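Local coordinates for protein polyhedrin (Operophtera brumata cypovirus 19, PDB 5A99) that forms the crystalline matrix of cypovirus polyhedra, the micrometre-sized occlusion bodies that package virus particles and probably protect them outside the insect host, at residues D102-P108 against P180-V184. Residues are numbered along the deposited sequence; the frame is centred on the assembly and turned at random.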
loop_
_atom_site.group_PDB
_atom_site.type_symbol
_atom_site.label_atom_id
_atom_site.label_comp_id
_atom_site.label_asym_id
_atom_site.label_seq_id
_atom_site.Cartn_x
_atom_site.Cartn_y
_atom_site.Cartn_z
ATOM N N ASP A 102 30.474 -3.651 4.013
ATOM C CA ASP A 102 30.108 -2.243 4.178
ATOM C C ASP A 102 28.934 -1.873 3.286
ATOM O O ASP A 102 28.046 -1.119 3.687
ATOM C CB ASP A 102 31.267 -1.337 3.790
ATOM C CG ASP A 102 32.138 -0.959 4.965
ATOM O OD1 ASP A 102 31.750 -1.243 6.121
ATOM O OD2 ASP A 102 33.202 -0.349 4.730
ATOM N N LYS A 103 28.977 -2.375 2.053
ATOM C CA LYS A 103 27.957 -2.103 1.066
ATOM C C LYS A 103 27.536 -3.416 0.443
ATOM O O LYS A 103 28.313 -4.376 0.408
ATOM C CB LYS A 103 28.486 -1.164 -0.016
ATOM C CG LYS A 103 29.003 0.177 0.510
ATOM C CD LYS A 103 29.139 1.205 -0.603
ATOM C CE LYS A 103 30.043 2.366 -0.208
ATOM N NZ LYS A 103 29.965 2.719 1.242
ATOM N N GLY A 104 26.305 -3.461 -0.047
ATOM C CA GLY A 104 25.786 -4.668 -0.651
ATOM C C GLY A 104 25.921 -4.629 -2.154
ATOM O O GLY A 104 25.760 -3.575 -2.776
ATOM N N MET A 105 26.234 -5.784 -2.735
ATOM C CA MET A 105 26.221 -5.938 -4.182
ATOM C C MET A 105 24.825 -5.647 -4.717
ATOM O O MET A 105 24.661 -5.289 -5.881
ATOM C CB MET A 105 26.624 -7.358 -4.558
ATOM C CG MET A 105 28.060 -7.687 -4.256
ATOM S SD MET A 105 29.186 -6.385 -4.812
ATOM C CE MET A 105 30.758 -7.224 -4.606
ATOM N N ASN A 106 23.824 -5.784 -3.849
ATOM C CA ASN A 106 22.428 -5.620 -4.249
ATOM C C ASN A 106 21.983 -4.165 -4.278
ATOM O O ASN A 106 20.881 -3.869 -4.721
ATOM C CB ASN A 106 21.498 -6.432 -3.320
ATOM C CG ASN A 106 21.684 -6.081 -1.837
ATOM O OD1 ASN A 106 22.734 -5.578 -1.432
ATOM N ND2 ASN A 106 20.665 -6.367 -1.024
ATOM N N GLU A 107 22.836 -3.267 -3.800
ATOM C CA GLU A 107 22.462 -1.859 -3.651
ATOM C C GLU A 107 22.736 -1.034 -4.906
ATOM O O GLU A 107 23.713 -1.269 -5.608
ATOM C CB GLU A 107 23.224 -1.238 -2.481
ATOM C CG GLU A 107 22.901 -1.841 -1.113
ATOM C CD GLU A 107 23.583 -1.080 0.002
ATOM O OE1 GLU A 107 24.811 -1.217 0.147
ATOM O OE2 GLU A 107 22.900 -0.323 0.720
ATOM N N PRO A 108 21.879 -0.038 -5.168
ATOM C CA PRO A 108 21.980 0.823 -6.349
ATOM C C PRO A 108 23.148 1.796 -6.226
ATOM O O PRO A 108 23.507 2.221 -5.125
ATOM C CB PRO A 108 20.641 1.573 -6.349
ATOM C CG PRO A 108 20.259 1.643 -4.902
ATOM C CD PRO A 108 20.765 0.361 -4.288
ATOM N N PRO A 180 22.172 9.628 0.920
ATOM C CA PRO A 180 22.585 8.452 1.688
ATOM C C PRO A 180 23.067 7.289 0.804
ATOM O O PRO A 180 22.486 7.031 -0.253
ATOM C CB PRO A 180 21.314 8.083 2.454
ATOM C CG PRO A 180 20.617 9.403 2.655
ATOM C CD PRO A 180 20.897 10.189 1.399
ATOM N N CYS A 181 24.124 6.610 1.249
ATOM C CA CYS A 181 24.632 5.414 0.576
ATOM C C CYS A 181 23.638 4.266 0.557
ATOM O O CYS A 181 23.633 3.468 -0.375
ATOM C CB CYS A 181 25.895 4.906 1.274
ATOM S SG CYS A 181 27.441 5.601 0.686
ATOM N N HIS A 182 22.826 4.178 1.605
ATOM C CA HIS A 182 21.912 3.055 1.819
ATOM C C HIS A 182 20.514 3.637 1.950
ATOM O O HIS A 182 20.047 3.933 3.045
ATOM C CB HIS A 182 22.310 2.276 3.072
ATOM C CG HIS A 182 23.775 1.959 3.136
ATOM N ND1 HIS A 182 24.323 0.861 2.509
ATOM C CD2 HIS A 182 24.805 2.606 3.725
ATOM C CE1 HIS A 182 25.628 0.841 2.718
ATOM N NE2 HIS A 182 25.947 1.889 3.454
ATOM N N PRO A 183 19.849 3.821 0.807
ATOM C CA PRO A 183 18.699 4.718 0.681
ATOM C C PRO A 183 17.347 4.124 1.040
ATOM O O PRO A 183 17.098 2.923 0.878
ATOM C CB PRO A 183 18.714 5.078 -0.811
ATOM C CG PRO A 183 19.225 3.847 -1.466
ATOM C CD PRO A 183 20.250 3.262 -0.494
ATOM N N VAL A 184 16.501 5.001 1.573
ATOM C CA VAL A 184 15.057 4.813 1.631
ATOM C C VAL A 184 14.532 5.971 0.782
ATOM O O VAL A 184 15.060 7.079 0.857
ATOM C CB VAL A 184 14.519 4.926 3.062
ATOM C CG1 VAL A 184 13.019 5.186 3.051
ATOM C CG2 VAL A 184 14.853 3.659 3.886
HETATM O O HOH W 1 22.420 2.088 -2.235
#
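Glu107 and His182 join two loops through a carboxylate-imidazole hydrogen bond, 2.6 Å from ND1 of His182 to OE2 of Glu107. CB of Glu107 points at the 180-184 loop, and CG lies anti to the carbonyl carbon (chi1 -64°), from where the extended chain carries the carboxylate to the histidine ring. CD comes 3.3 Å from ND1 of His182, and the carboxylate plane is turned only 17° from that of the ring, so acid and imidazole are nearly coplanar. OE2 accepts the hydrogen bond from ND1 at the ring edge, through its syn lone pair, with an N-H...O angle of 154°, and also takes the indole NE1 of Trp63. OE1 turns back to its own loop: the amide N of Gly104 meets it at 2.7 Å on the anti side, somewhat out of the carboxylate plane. With Gly104, Trp63 and His182 all donating to it, the carboxylate is fixed in rotation and probably kept ionised.

Farther round the ring, CE1 of His182 lies 3.3 Å from the carbonyl O of Asp102, in an oblique approach. The Lys103 side chain crosses that of His182 at about a right angle, with CG nearest CE1 of the ring, and its bent end brings NZ to 3.9 Å from SG of Cys181. The rings of Pro108 and Pro183 also touch, CG to CG at 4.2 Å, while a water lies within hydrogen-bonding distance of the carbonyl O atoms of Pro108 and Cys181, though it has more acceptors in reach than protons to give. Leu91 of helix 81-92 packs against both Glu107 and His182. Buried Glu107 closes a type I beta turn that begins at Gly104, and its His-carboxylate hydrogen bond ties together the loops that lead into strands 110-116 and 184-190 of the polyhedrin's two antiparallel sheets.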